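Local coordinates for protein 4-oxalocrotonate tautomerase family enzyme (Burkholderia sp. RPE67, PDB 6VVM) that is a trimeric enzyme of the 4-oxalocrotonate tautomerase family, in the MIF clan, with two tautomerase sequence units in tandem in each chain, at residues T2-P8 with L61-I67; K16-I20 with I40-E44. All blocks are in the same frame, centred on the assembly; numbering follows the deposited sequence.

Interaction 1: T2-P8 with L61-I67; sequences TLEVYLP and LPVIIAI
Y6 and V63 form one of three hydrogen-bonded antiparallel pairs between strands 2-8 and 63-67, whose axes approach to 4.7 Å at 168°. The Y6 side chain starts with CB, 3.7 Å from V63 O and 4.0 Å from L61 CD2. With CG anti to the carbonyl carbon (chi1 -76°), the ring stands up from the sheet face shared with E4 and I65, one edge turned to the partner strand: CD1 sits 4.0 Å from V63 O, which lies in the ring plane, and CE1 reaches I65 CD1 at 3.9 Å. CZ and OH continue away from the sheet; I65 of the second subunit and K104 of the third pack on this side chain. The pairing joins the first strands of two beta-alpha-beta units at the middle of a mixed four-stranded sheet, in keeping with the tandem family sequences. On the opposite face V5 and I64 run alongside each other, and L3 CD2 touches A66 CB at 3.6 Å; L3 and I64 also meet helix 74-92. Past Y6, L61 presses CD1 on L7 C at 3.4 Å, just before the cis peptide bond to P62. A water 2.9 Å from both T2 O and I65 O can bridge these carbonyls, though it has further acceptors in reach.

Interaction 2: K16-I20 with I40-E44; sequences KASLI and ILLTE
L42 projects from strand 39-45 into the face of helix 13-31, and its two methyls divide the apolar centre between them. CD2 meets L19 CD2 at 3.7 Å, while CD1 comes within 4.0 Å of I20 CD1 and 3.7 Å of K16 CB, so one leucine touches three residues over little more than a turn of helix. L19 extends toward it with CG anti to the backbone N (chi1 178°). Two residues earlier in the strand, I20 and I40 pass antiparallel to one another: I20 CG1 faces I40 CG2 at 4.1 Å, and I40 CD1 continues beyond to lie 3.5 Å from I20 O, against the helix backbone. These residues pack helix 13-31 onto strand 39-45 within a beta-alpha-beta unit, the helix covering one face of the sheet; V91 of helix 74-92 also touches L19. Toward the outer edge, the aliphatic part of K16 runs over L42 CD1 and then bends at chi3 (-93°), carrying the amine round to E44, the lysine chain lying nearly perpendicular to that of E44. There K16 NZ donates a hydrogen bond within a salt bridge to E44 OE2 at 2.6 Å, from above the carboxylate plane and 55° out of it. D110 of the third subunit forms a second salt bridge with the same amine. Shared between two carboxylates, the lysine end probably links helix, strand and neighbouring subunit, and their negative charge would be expected to keep it protonated.

Strand 2-8 stands between the two contacts: its pairing with 61-67 in interaction 1 occupies one edge, and its other edge runs parallel to strand 39-45, which carries the helix packing of interaction 2. The centres lie 9 Å apart, and V5 O to T43 N, at 2.7 Å, is a probable backbone hydrogen bond between them. On the helix-covered face, V5 CB rests 3.6 Å from L42 CD2, so that both contacts contribute to one apolar layer against the helices. On the other face, E4 OE2 lies 2.6 Å from T43 OG1, a probable hydrogen bond, and also forms a salt bridge with K104 of the third subunit, which both contacts touch.

Interaction 1: T2-P8 with L61-I67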
loop_
_atom_site.group_PDB
_atom_site.type_symbol
_atom_site.label_atom_id
_atom_site.label_comp_id
_atom_site.label_asym_id
_atom_site.label_seq_id
_atom_site.Cartn_x
_atom_site.Cartn_y
_atom_site.Cartn_z
ATOM N N THR A 2 -1.774 -5.049 -10.213
ATOM C CA THR A 2 -0.561 -4.737 -9.476
ATOM C C THR A 2 -0.582 -5.544 -8.185
ATOM O O THR A 2 -1.491 -5.380 -7.366
ATOM C CB THR A 2 -0.448 -3.240 -9.161
ATOM O OG1 THR A 2 -0.410 -2.469 -10.371
ATOM C CG2 THR A 2 0.814 -2.980 -8.357
ATOM N N LEU A 3 0.400 -6.422 -8.016
ATOM C CA LEU A 3 0.524 -7.234 -6.815
ATOM C C LEU A 3 1.663 -6.708 -5.952
ATOM O O LEU A 3 2.729 -6.345 -6.459
ATOM C CB LEU A 3 0.784 -8.707 -7.148
ATOM C CG LEU A 3 -0.058 -9.359 -8.245
ATOM C CD1 LEU A 3 0.229 -10.851 -8.268
ATOM C CD2 LEU A 3 -1.545 -9.078 -7.991
ATOM N N GLU A 4 1.448 -6.689 -4.642
ATOM C CA GLU A 4 2.515 -6.351 -3.711
ATOM C C GLU A 4 2.579 -7.472 -2.691
ATOM O O GLU A 4 1.569 -7.791 -2.054
ATOM C CB GLU A 4 2.297 -4.982 -3.037
ATOM C CG GLU A 4 3.292 -4.758 -1.883
ATOM C CD GLU A 4 3.369 -3.341 -1.336
ATOM O OE1 GLU A 4 2.401 -2.556 -1.481
ATOM O OE2 GLU A 4 4.428 -3.020 -0.746
ATOM N N VAL A 5 3.746 -8.101 -2.570
ATOM C CA VAL A 5 3.951 -9.180 -1.620
ATOM C C VAL A 5 4.853 -8.688 -0.497
ATOM O O VAL A 5 6.004 -8.296 -0.731
ATOM C CB VAL A 5 4.540 -10.428 -2.288
ATOM C CG1 VAL A 5 4.578 -11.563 -1.290
ATOM C CG2 VAL A 5 3.713 -10.798 -3.507
ATOM N N TYR A 6 4.333 -8.726 0.720
ATOM C CA TYR A 6 5.135 -8.543 1.924
ATOM C C TYR A 6 5.745 -9.884 2.324
ATOM O O TYR A 6 5.019 -10.857 2.580
ATOM C CB TYR A 6 4.275 -7.981 3.047
ATOM C CG TYR A 6 3.976 -6.515 2.875
ATOM C CD1 TYR A 6 2.904 -6.089 2.101
ATOM C CD2 TYR A 6 4.778 -5.559 3.475
ATOM C CE1 TYR A 6 2.629 -4.752 1.946
ATOM C CE2 TYR A 6 4.513 -4.217 3.334
ATOM C CZ TYR A 6 3.441 -3.815 2.573
ATOM O OH TYR A 6 3.192 -2.470 2.447
ATOM N N LEU A 7 7.069 -9.946 2.331
ATOM C CA LEU A 7 7.789 -11.174 2.637
ATOM C C LEU A 7 9.012 -10.843 3.479
ATOM O O LEU A 7 9.454 -9.690 3.525
ATOM C CB LEU A 7 8.180 -11.933 1.356
ATOM C CG LEU A 7 9.309 -11.455 0.437
ATOM C CD1 LEU A 7 9.471 -12.439 -0.730
ATOM C CD2 LEU A 7 9.057 -10.042 -0.098
ATOM N N PRO A 8 9.548 -11.817 4.204
ATOM C CA PRO A 8 10.741 -11.560 5.009
ATOM C C PRO A 8 11.993 -11.552 4.147
ATOM O O PRO A 8 12.003 -12.037 3.016
ATOM C CB PRO A 8 10.773 -12.734 5.996
ATOM C CG PRO A 8 9.491 -13.503 5.775
ATOM C CD PRO A 8 9.054 -13.196 4.381
ATOM N N LEU A 61 4.039 -13.221 7.675
ATOM C CA LEU A 61 4.045 -13.136 6.231
ATOM C C LEU A 61 3.891 -14.528 5.638
ATOM O O LEU A 61 4.149 -15.528 6.314
ATOM C CB LEU A 61 5.352 -12.476 5.771
ATOM C CG LEU A 61 5.528 -11.096 6.449
ATOM C CD1 LEU A 61 6.687 -10.310 5.876
ATOM C CD2 LEU A 61 4.257 -10.268 6.376
ATOM N N PRO A 62 3.477 -14.639 4.366
ATOM C CA PRO A 62 3.281 -13.528 3.417
ATOM C C PRO A 62 1.886 -12.897 3.360
ATOM O O PRO A 62 0.876 -13.564 3.549
ATOM C CB PRO A 62 3.609 -14.173 2.070
ATOM C CG PRO A 62 3.187 -15.603 2.231
ATOM C CD PRO A 62 3.254 -15.951 3.726
ATOM N N VAL A 63 1.859 -11.595 3.088
ATOM C CA VAL A 63 0.632 -10.850 2.840
ATOM C C VAL A 63 0.693 -10.342 1.406
ATOM O O VAL A 63 1.665 -9.687 1.017
ATOM C CB VAL A 63 0.460 -9.687 3.829
ATOM C CG1 VAL A 63 -0.735 -8.811 3.424
ATOM C CG2 VAL A 63 0.305 -10.231 5.258
ATOM N N ILE A 64 -0.315 -10.672 0.612
ATOM C CA ILE A 64 -0.365 -10.261 -0.787
ATOM C C ILE A 64 -1.499 -9.264 -0.948
ATOM O O ILE A 64 -2.653 -9.573 -0.629
ATOM C CB ILE A 64 -0.557 -11.456 -1.734
ATOM C CG1 ILE A 64 0.509 -12.537 -1.508
ATOM C CG2 ILE A 64 -0.493 -10.969 -3.167
ATOM C CD1 ILE A 64 0.068 -13.703 -0.581
ATOM N N ILE A 65 -1.177 -8.075 -1.452
ATOM C CA ILE A 65 -2.181 -7.102 -1.849
ATOM C C ILE A 65 -2.279 -7.127 -3.364
ATOM O O ILE A 65 -1.261 -6.997 -4.060
ATOM C CB ILE A 65 -1.830 -5.696 -1.338
ATOM C CG1 ILE A 65 -1.725 -5.707 0.189
ATOM C CG2 ILE A 65 -2.846 -4.670 -1.825
ATOM C CD1 ILE A 65 -1.057 -4.468 0.767
ATOM N N ALA A 66 -3.491 -7.317 -3.871
ATOM C CA ALA A 66 -3.755 -7.389 -5.304
ATOM C C ALA A 66 -4.710 -6.268 -5.670
ATOM O O ALA A 66 -5.835 -6.220 -5.160
ATOM C CB ALA A 66 -4.353 -8.742 -5.696
ATOM N N ILE A 67 -4.265 -5.382 -6.554
ATOM C CA ILE A 67 -5.039 -4.228 -6.982
ATOM C C ILE A 67 -5.551 -4.472 -8.393
ATOM O O ILE A 67 -4.757 -4.636 -9.329
ATOM C CB ILE A 67 -4.203 -2.947 -6.913
ATOM C CG1 ILE A 67 -3.689 -2.772 -5.477
ATOM C CG2 ILE A 67 -5.038 -1.761 -7.377
ATOM C CD1 ILE A 67 -2.940 -1.483 -5.223
HETATM O O HOH W 1 -0.679 -4.251 -4.862
#

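Interaction 2: K16-I20 with I40-E44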
loop_
_atom_site.group_PDB
_atom_site.type_symbol
_atom_site.label_atom_id
_atom_site.label_comp_id
_atom_site.label_asym_id
_atom_site.label_seq_id
_atom_site.Cartn_x
_atom_site.Cartn_y
_atom_site.Cartn_z
ATOM N N LYS A 16 12.932 -15.326 -5.581
ATOM C CA LYS A 16 12.080 -14.176 -5.859
ATOM C C LYS A 16 11.655 -14.158 -7.322
ATOM O O LYS A 16 10.494 -13.876 -7.636
ATOM C CB LYS A 16 12.805 -12.885 -5.486
ATOM C CG LYS A 16 13.066 -12.766 -3.992
ATOM C CD LYS A 16 13.532 -11.372 -3.619
ATOM C CE LYS A 16 15.041 -11.244 -3.616
ATOM N NZ LYS A 16 15.424 -10.123 -2.667
ATOM N N ALA A 17 12.585 -14.461 -8.231
ATOM C CA ALA A 17 12.221 -14.595 -9.640
ATOM C C ALA A 17 11.196 -15.712 -9.855
ATOM O O ALA A 17 10.272 -15.566 -10.664
ATOM C CB ALA A 17 13.480 -14.842 -10.479
ATOM N N SER A 18 11.322 -16.826 -9.128
ATOM C CA SER A 18 10.333 -17.895 -9.279
ATOM C C SER A 18 8.999 -17.501 -8.650
ATOM O O SER A 18 7.937 -17.924 -9.115
ATOM C CB SER A 18 10.864 -19.196 -8.670
ATOM O OG SER A 18 9.838 -20.167 -8.572
ATOM N N LEU A 19 9.028 -16.648 -7.632
ATOM C CA LEU A 19 7.774 -16.153 -7.076
ATOM C C LEU A 19 7.073 -15.209 -8.044
ATOM O O LEU A 19 5.847 -15.271 -8.189
ATOM C CB LEU A 19 8.039 -15.445 -5.751
ATOM C CG LEU A 19 6.792 -14.836 -5.097
ATOM C CD1 LEU A 19 5.849 -15.929 -4.635
ATOM C CD2 LEU A 19 7.182 -13.923 -3.915
ATOM N N ILE A 20 7.831 -14.308 -8.687
ATOM C CA ILE A 20 7.246 -13.394 -9.661
ATOM C C ILE A 20 6.657 -14.192 -10.814
ATOM O O ILE A 20 5.559 -13.904 -11.298
ATOM C CB ILE A 20 8.293 -12.369 -10.148
ATOM C CG1 ILE A 20 8.461 -11.222 -9.123
ATOM C CG2 ILE A 20 7.904 -11.824 -11.533
ATOM C CD1 ILE A 20 9.834 -10.566 -9.136
ATOM N N ILE A 40 4.392 -6.730 -10.450
ATOM C CA ILE A 40 4.596 -7.223 -9.090
ATOM C C ILE A 40 5.671 -6.408 -8.387
ATOM O O ILE A 40 6.736 -6.140 -8.951
ATOM C CB ILE A 40 4.972 -8.717 -9.085
ATOM C CG1 ILE A 40 3.862 -9.534 -9.751
ATOM C CG2 ILE A 40 5.244 -9.217 -7.649
ATOM C CD1 ILE A 40 4.198 -10.961 -9.905
ATOM N N LEU A 41 5.430 -6.072 -7.127
ATOM C CA LEU A 41 6.487 -5.547 -6.277
ATOM C C LEU A 41 6.574 -6.414 -5.040
ATOM O O LEU A 41 5.555 -6.687 -4.397
ATOM C CB LEU A 41 6.265 -4.074 -5.885
ATOM C CG LEU A 41 4.958 -3.604 -5.240
ATOM C CD1 LEU A 41 5.218 -2.377 -4.308
ATOM C CD2 LEU A 41 3.935 -3.244 -6.302
ATOM N N LEU A 42 7.778 -6.882 -4.742
ATOM C CA LEU A 42 8.062 -7.610 -3.516
ATOM C C LEU A 42 8.611 -6.613 -2.506
ATOM O O LEU A 42 9.543 -5.868 -2.818
ATOM C CB LEU A 42 9.070 -8.735 -3.750
ATOM C CG LEU A 42 8.685 -9.674 -4.897
ATOM C CD1 LEU A 42 9.785 -10.697 -5.134
ATOM C CD2 LEU A 42 7.346 -10.333 -4.588
ATOM N N THR A 43 8.014 -6.581 -1.319
ATOM C CA THR A 43 8.430 -5.665 -0.254
ATOM C C THR A 43 9.030 -6.506 0.867
ATOM O O THR A 43 8.307 -7.078 1.691
ATOM C CB THR A 43 7.254 -4.811 0.214
ATOM O OG1 THR A 43 6.825 -3.970 -0.866
ATOM C CG2 THR A 43 7.670 -3.910 1.403
ATOM N N GLU A 44 10.357 -6.624 0.855
ATOM C CA GLU A 44 11.079 -7.385 1.863
ATOM C C GLU A 44 11.152 -6.589 3.160
ATOM O O GLU A 44 11.468 -5.401 3.142
ATOM C CB GLU A 44 12.505 -7.672 1.393
ATOM C CG GLU A 44 12.696 -8.893 0.552
ATOM C CD GLU A 44 14.172 -9.191 0.329
ATOM O OE1 GLU A 44 15.027 -8.380 0.763
ATOM O OE2 GLU A 44 14.471 -10.235 -0.270
#